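Local coordinates for protein serine acetyltransferase 1, putative (Entamoeba histolytica, PDB 7BW9) that probably transfers an acetyl group to the hydroxyl of serine, a step of cysteine biosynthesis, and binds cysteine, at residues Thr26-Glu31 and Phe50-Lys55; Gln42-Pro47 and Glu63-Leu68. One frame throughout, in Å; residues are numbered along the deposited sequence.

Interaction 1: residues Thr26-Glu31 and Phe50-Lys55; sequences TKQFPE and FTRRDK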
loop_
_atom_site.group_PDB
_atom_site.type_symbol
_atom_site.label_atom_id
_atom_site.label_comp_id
_atom_site.label_asym_id
_atom_site.label_seq_id
_atom_site.Cartn_x
_atom_site.Cartn_y
_atom_site.Cartn_z
ATOM N N THR A 26 -30.636 -4.225 -7.885
ATOM C CA THR A 26 -31.557 -4.971 -7.048
ATOM C C THR A 26 -30.887 -6.138 -6.359
ATOM O O THR A 26 -31.571 -6.946 -5.730
ATOM C CB THR A 26 -32.723 -5.479 -7.891
ATOM O OG1 THR A 26 -32.224 -6.396 -8.874
ATOM C CG2 THR A 26 -33.416 -4.319 -8.598
ATOM N N LYS A 27 -29.570 -6.245 -6.459
ATOM C CA LYS A 27 -28.858 -7.426 -6.007
ATOM C C LYS A 27 -28.320 -7.230 -4.595
ATOM O O LYS A 27 -28.275 -6.119 -4.057
ATOM C CB LYS A 27 -27.729 -7.753 -6.985
ATOM C CG LYS A 27 -28.055 -7.331 -8.412
ATOM C CD LYS A 27 -27.342 -8.193 -9.429
ATOM C CE LYS A 27 -26.122 -7.495 -9.984
ATOM N NZ LYS A 27 -25.679 -8.150 -11.239
ATOM N N GLN A 28 -27.911 -8.338 -3.992
ATOM C CA GLN A 28 -27.415 -8.368 -2.619
ATOM C C GLN A 28 -25.947 -8.790 -2.667
ATOM O O GLN A 28 -25.643 -9.975 -2.831
ATOM C CB GLN A 28 -28.259 -9.318 -1.765
ATOM C CG GLN A 28 -27.739 -9.554 -0.357
ATOM C CD GLN A 28 -27.940 -8.350 0.538
ATOM O OE1 GLN A 28 -28.997 -8.180 1.146
ATOM N NE2 GLN A 28 -26.922 -7.499 0.617
ATOM N N PHE A 29 -25.005 -7.789 -2.535
ATOM C CA PHE A 29 -23.590 -8.141 -2.585
ATOM C C PHE A 29 -23.078 -8.493 -1.198
ATOM O O PHE A 29 -23.620 -8.027 -0.196
ATOM C CB PHE A 29 -22.760 -6.981 -3.141
ATOM C CG PHE A 29 -23.183 -6.529 -4.501
ATOM C CD1 PHE A 29 -24.193 -5.587 -4.654
ATOM C CD2 PHE A 29 -22.556 -7.032 -5.636
ATOM C CE1 PHE A 29 -24.580 -5.163 -5.922
ATOM C CE2 PHE A 29 -22.932 -6.616 -6.901
ATOM C CZ PHE A 29 -23.950 -5.679 -7.046
ATOM N N PRO A 30 -22.034 -9.309 -1.107
ATOM C CA PRO A 30 -21.400 -9.537 0.194
ATOM C C PRO A 30 -20.910 -8.229 0.799
ATOM O O PRO A 30 -20.531 -7.288 0.092
ATOM C CB PRO A 30 -20.229 -10.474 -0.134
ATOM C CG PRO A 30 -20.616 -11.121 -1.433
ATOM C CD PRO A 30 -21.394 -10.084 -2.184
ATOM N N GLU A 31 -20.934 -8.182 2.127
ATOM C CA GLU A 31 -20.486 -7.008 2.859
ATOM C C GLU A 31 -18.994 -6.768 2.627
ATOM O O GLU A 31 -18.208 -7.712 2.509
ATOM C CB GLU A 31 -20.770 -7.204 4.347
ATOM C CG GLU A 31 -20.808 -5.930 5.159
ATOM C CD GLU A 31 -20.519 -6.179 6.634
ATOM O OE1 GLU A 31 -19.942 -7.244 6.967
ATOM O OE2 GLU A 31 -20.872 -5.304 7.456
ATOM N N PHE A 50 -23.727 -1.762 -1.059
ATOM C CA PHE A 50 -23.018 -2.021 0.187
ATOM C C PHE A 50 -23.887 -2.441 1.368
ATOM O O PHE A 50 -23.328 -2.756 2.423
ATOM C CB PHE A 50 -22.210 -0.780 0.605
ATOM C CG PHE A 50 -21.095 -0.417 -0.355
ATOM C CD1 PHE A 50 -19.889 -1.104 -0.334
ATOM C CD2 PHE A 50 -21.259 0.612 -1.267
ATOM C CE1 PHE A 50 -18.863 -0.765 -1.211
ATOM C CE2 PHE A 50 -20.230 0.962 -2.151
ATOM C CZ PHE A 50 -19.035 0.270 -2.121
ATOM N N THR A 51 -25.213 -2.440 1.254
ATOM C CA THR A 51 -26.054 -2.733 2.408
ATOM C C THR A 51 -26.929 -3.950 2.158
ATOM O O THR A 51 -27.261 -4.278 1.015
ATOM C CB THR A 51 -26.975 -1.562 2.766
ATOM O OG1 THR A 51 -27.884 -1.334 1.687
ATOM C CG2 THR A 51 -26.173 -0.310 3.042
ATOM N N ARG A 52 -27.325 -4.583 3.266
ATOM C CA ARG A 52 -28.372 -5.598 3.249
ATOM C C ARG A 52 -29.685 -5.013 2.742
ATOM O O ARG A 52 -30.077 -3.908 3.120
ATOM C CB ARG A 52 -28.570 -6.156 4.654
ATOM C CG ARG A 52 -27.678 -7.325 4.999
ATOM C CD ARG A 52 -27.836 -7.656 6.467
ATOM N NE ARG A 52 -29.246 -7.801 6.835
ATOM C CZ ARG A 52 -29.693 -7.863 8.087
ATOM N NH1 ARG A 52 -28.840 -7.794 9.102
ATOM N NH2 ARG A 52 -30.995 -7.994 8.327
ATOM N N ARG A 53 -30.379 -5.771 1.892
ATOM C CA ARG A 53 -31.574 -5.242 1.238
ATOM C C ARG A 53 -32.639 -4.793 2.239
ATOM O O ARG A 53 -33.421 -3.884 1.940
ATOM C CB ARG A 53 -32.137 -6.283 0.275
ATOM C CG ARG A 53 -31.153 -6.683 -0.805
ATOM C CD ARG A 53 -31.645 -7.872 -1.610
ATOM N NE ARG A 53 -32.913 -7.593 -2.276
ATOM C CZ ARG A 53 -33.305 -8.180 -3.403
ATOM N NH1 ARG A 53 -32.510 -9.072 -3.996
ATOM N NH2 ARG A 53 -34.486 -7.867 -3.938
ATOM N N ASP A 54 -32.674 -5.380 3.434
ATOM C CA ASP A 54 -33.623 -4.960 4.459
ATOM C C ASP A 54 -33.082 -3.849 5.364
ATOM O O ASP A 54 -33.570 -3.688 6.487
ATOM C CB ASP A 54 -34.051 -6.160 5.307
ATOM C CG ASP A 54 -32.881 -6.854 5.962
ATOM O OD1 ASP A 54 -31.737 -6.393 5.767
ATOM O OD2 ASP A 54 -33.099 -7.863 6.662
ATOM N N LYS A 55 -32.087 -3.089 4.909
ATOM C CA LYS A 55 -31.558 -1.952 5.662
ATOM C C LYS A 55 -31.442 -0.728 4.764
ATOM O O LYS A 55 -30.431 -0.020 4.763
ATOM C CB LYS A 55 -30.203 -2.262 6.294
ATOM C CG LYS A 55 -30.098 -3.627 6.946
ATOM C CD LYS A 55 -30.798 -3.655 8.299
ATOM C CE LYS A 55 -29.958 -2.975 9.378
ATOM N NZ LYS A 55 -30.531 -3.200 10.744
HETATM O O HOH W 1 -25.520 -4.902 -1.779
#
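Gln28 reaches from one loop to the backbone of the other and meets Thr51, Arg52 and Arg53 along the way. Its CB rests on the aliphatic part of Arg53, 3.7 Å from Arg53 CD. CG stands anti to the backbone N (chi1 173°) and the chain then bends at chi2, which turns the amide to lie along the backbone of 51-53. CD packs beside Arg53 CG. OE1 accepts the hydrogen bond of Arg53 N at 2.9 Å, a fairly straight bond (161° at the hydrogen) whose donor is somewhat tilted from the carbonyl plane; the same OE1 lies 3.3 Å from Arg53 CG. On the other branch, NE2 donates to Thr51 O at 3.3 Å, more bent and from above the carbonyl plane, and weakly to Phe29 O of its own segment. One amide thus meets an N-H and, less firmly, a C=O of the facing loop. Both loops belong to the helical N-terminal part of the chain, which precedes the left-handed beta-helix of the hexapeptide-repeat fold: 26-31 leads into helix 36-45, whereas the loop of 50-55 runs from helix 47-50 to helix 58-79. Farther out, the Arg53 guanidinium lays one face over Thr26 O, with NH1 2.9 Å from that oxygen but too poorly angled for a hydrogen bond. Within the type I turn Arg52-Lys55, Arg52 NH2 and Asp54 OD2 form a salt bridge at 2.7 Å, made in the guanidinium plane and on the syn side of the carboxylate. A water accepts from Phe29 N and donates weakly to Thr51 O, which also takes a hydrogen bond from Arg56. Phe29 packs edge-to-face with Tyr79 of the second subunit, and Lys27 NZ donates a hydrogen bond to the backbone O of that same Tyr79.

Interaction 2: residues Gln42-Pro47 and Glu63-Leu68; sequences QKILFP and ERLSLL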
loop_
_atom_site.group_PDB
_atom_site.type_symbol
_atom_site.label_atom_id
_atom_site.label_comp_id
_atom_site.label_asym_id
_atom_site.label_seq_id
_atom_site.Cartn_x
_atom_site.Cartn_y
_atom_site.Cartn_z
ATOM N N GLN A 42 -19.499 4.530 2.179
ATOM C CA GLN A 42 -19.914 3.677 1.071
ATOM C C GLN A 42 -21.399 3.363 1.145
ATOM O O GLN A 42 -22.118 3.468 0.143
ATOM C CB GLN A 42 -19.106 2.377 1.072
ATOM C CG GLN A 42 -17.663 2.529 0.555
ATOM C CD GLN A 42 -16.849 1.266 0.774
ATOM O OE1 GLN A 42 -17.108 0.491 1.711
ATOM N NE2 GLN A 42 -15.877 1.037 -0.094
ATOM N N LYS A 43 -21.872 2.945 2.333
ATOM C CA LYS A 43 -23.285 2.629 2.514
ATOM C C LYS A 43 -24.149 3.877 2.370
ATOM O O LYS A 43 -25.267 3.808 1.843
ATOM C CB LYS A 43 -23.519 1.983 3.884
ATOM C CG LYS A 43 -22.753 0.693 4.113
ATOM C CD LYS A 43 -23.089 0.063 5.468
ATOM C CE LYS A 43 -22.303 -1.228 5.680
ATOM N NZ LYS A 43 -22.889 -2.098 6.744
ATOM N N ILE A 44 -23.659 5.026 2.839
ATOM C CA ILE A 44 -24.444 6.253 2.701
ATOM C C ILE A 44 -24.561 6.663 1.234
ATOM O O ILE A 44 -25.640 7.049 0.769
ATOM C CB ILE A 44 -23.839 7.387 3.546
ATOM C CG1 ILE A 44 -24.014 7.103 5.043
ATOM C CG2 ILE A 44 -24.494 8.708 3.175
ATOM C CD1 ILE A 44 -23.041 7.868 5.939
ATOM N N LEU A 45 -23.464 6.589 0.475
ATOM C CA LEU A 45 -23.522 7.113 -0.890
ATOM C C LEU A 45 -24.135 6.130 -1.886
ATOM O O LEU A 45 -24.728 6.558 -2.882
ATOM C CB LEU A 45 -22.128 7.505 -1.370
ATOM C CG LEU A 45 -21.386 8.580 -0.578
ATOM C CD1 LEU A 45 -19.980 8.657 -1.113
ATOM C CD2 LEU A 45 -22.078 9.914 -0.694
ATOM N N PHE A 46 -23.991 4.827 -1.675
ATOM C CA PHE A 46 -24.516 3.832 -2.610
ATOM C C PHE A 46 -25.063 2.633 -1.860
ATOM O O PHE A 46 -24.503 1.535 -1.926
ATOM C CB PHE A 46 -23.437 3.393 -3.593
ATOM C CG PHE A 46 -22.897 4.498 -4.397
ATOM C CD1 PHE A 46 -23.608 4.985 -5.478
ATOM C CD2 PHE A 46 -21.672 5.068 -4.073
ATOM C CE1 PHE A 46 -23.105 6.020 -6.239
ATOM C CE2 PHE A 46 -21.165 6.110 -4.826
ATOM C CZ PHE A 46 -21.890 6.590 -5.909
ATOM N N PRO A 47 -26.183 2.804 -1.151
ATOM C CA PRO A 47 -26.755 1.661 -0.420
ATOM C C PRO A 47 -26.928 0.418 -1.274
ATOM O O PRO A 47 -26.685 -0.694 -0.790
ATOM C CB PRO A 47 -28.101 2.205 0.087
ATOM C CG PRO A 47 -28.303 3.545 -0.617
ATOM C CD PRO A 47 -26.922 4.051 -0.892
ATOM N N GLU A 63 -29.617 6.458 10.612
ATOM C CA GLU A 63 -28.711 5.804 11.555
ATOM C C GLU A 63 -27.271 5.878 11.060
ATOM O O GLU A 63 -26.358 6.229 11.813
ATOM C CB GLU A 63 -29.107 4.338 11.761
ATOM C CG GLU A 63 -30.298 4.107 12.677
ATOM C CD GLU A 63 -30.853 2.689 12.553
ATOM O OE1 GLU A 63 -30.110 1.811 12.050
ATOM O OE2 GLU A 63 -32.021 2.452 12.955
ATOM N N ARG A 64 -27.047 5.513 9.800
ATOM C CA ARG A 64 -25.682 5.496 9.284
ATOM C C ARG A 64 -25.100 6.898 9.242
ATOM O O ARG A 64 -23.941 7.109 9.623
ATOM C CB ARG A 64 -25.663 4.843 7.907
ATOM C CG ARG A 64 -26.156 3.414 7.980
ATOM C CD ARG A 64 -25.910 2.634 6.728
ATOM N NE ARG A 64 -26.893 2.945 5.710
ATOM C CZ ARG A 64 -27.936 2.172 5.435
ATOM N NH1 ARG A 64 -28.116 1.044 6.104
ATOM N NH2 ARG A 64 -28.791 2.524 4.488
ATOM N N LEU A 65 -25.904 7.880 8.819
ATOM C CA LEU A 65 -25.426 9.256 8.777
ATOM C C LEU A 65 -25.048 9.741 10.169
ATOM O O LEU A 65 -23.982 10.346 10.362
ATOM C CB LEU A 65 -26.497 10.155 8.164
ATOM C CG LEU A 65 -26.005 11.472 7.567
ATOM C CD1 LEU A 65 -25.049 11.214 6.395
ATOM C CD2 LEU A 65 -27.189 12.351 7.150
ATOM N N SER A 66 -25.919 9.475 11.157
ATOM C CA SER A 66 -25.683 9.912 12.530
ATOM C C SER A 66 -24.432 9.279 13.109
ATOM O O SER A 66 -23.645 9.957 13.785
ATOM C CB SER A 66 -26.880 9.567 13.421
ATOM O OG SER A 66 -28.090 10.084 12.897
ATOM N N LEU A 67 -24.254 7.967 12.900
ATOM C CA LEU A 67 -23.039 7.308 13.376
ATOM C C LEU A 67 -21.797 7.908 12.725
ATOM O O LEU A 67 -20.778 8.126 13.391
ATOM C CB LEU A 67 -23.115 5.801 13.112
ATOM C CG LEU A 67 -21.900 4.964 13.527
ATOM C CD1 LEU A 67 -21.548 5.162 14.990
ATOM C CD2 LEU A 67 -22.130 3.481 13.236
ATOM N N LEU A 68 -21.859 8.192 11.424
ATOM C CA LEU A 68 -20.678 8.743 10.765
ATOM C C LEU A 68 -20.311 10.099 11.358
ATOM O O LEU A 68 -19.183 10.298 11.832
ATOM C CB LEU A 68 -20.900 8.845 9.259
ATOM C CG LEU A 68 -19.774 9.574 8.488
ATOM C CD1 LEU A 68 -18.459 8.755 8.417
ATOM C CD2 LEU A 68 -20.234 9.952 7.099
HETATM O O HOH W 2 -27.455 4.700 3.043
HETATM O O HOH W 3 -25.884 -0.718 7.805
#
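Ile44 lays CD1 against the facing helix, where it meets Leu68 CD2 at 3.7 Å and Leu65 CD1 at 3.9 Å. CG1 is anti to the carbonyl carbon (chi1 -69°), and with chi2 extended it carries CD1 close to the backbone oxygen of Arg64; the CG2 branch adds a second touch on Leu65 CD1. The Ile44 and Arg64 side chains run antiparallel alongside one another, Ile44 CG1 lying 4.0 Å from Arg64 CB. On the more polar flank Lys43 lies roughly perpendicular to Arg64, with Lys43 CB 3.8 Å from Arg64 CD; their aliphatic parts pack, and the like-charged Lys43 NZ and Arg64 NH1 end 6.1 Å apart.

No direct hydrogen bond joins the two segments; water does so instead. One water, at the edge of the Arg64 guanidinium and in its plane, accepts from Arg64 NH2 at 2.9 Å and donates to Lys43 O at 2.7 Å. A second is held weakly by both Lys43 NZ and Arg64 NH1. Arg64 NH1 also bonds to Lys55 O, consistent with a guanidinium held beside Lys43 and Pro47.

The contact packs the C-terminal end of helix 36-45 on helix 58-79, in the helical N-terminal region that precedes the left-handed beta-helix. Helix 2-17 covers it through Leu12 on Ile44 and Thr8 and Ser9 on Leu65, while Phe96 of helix 96-113 also packs on Ile44, and Leu68 reaches back onto Leu40 and Ile41 of helix 36-45.

How the interactions relate
The two contacts interleave along the chain, in the order 26-31, 42-47, 50-55, 63-68, and their centres lie about 13 Å apart on the same side of the chain's centre. Interaction 2 joins helices 36-45 and 58-79 in the buried part of the N-terminal helical region; interaction 1 pairs the loop leading into the first of these helices with the loop leading into the second, at the surface. They touch directly: the Phe50 ring packs on Gln42, and Thr51 CG2 on Lys43 CB. The surface loops thus pack directly on the ends of the helices they connect, bordered at interaction 1 by the second subunit.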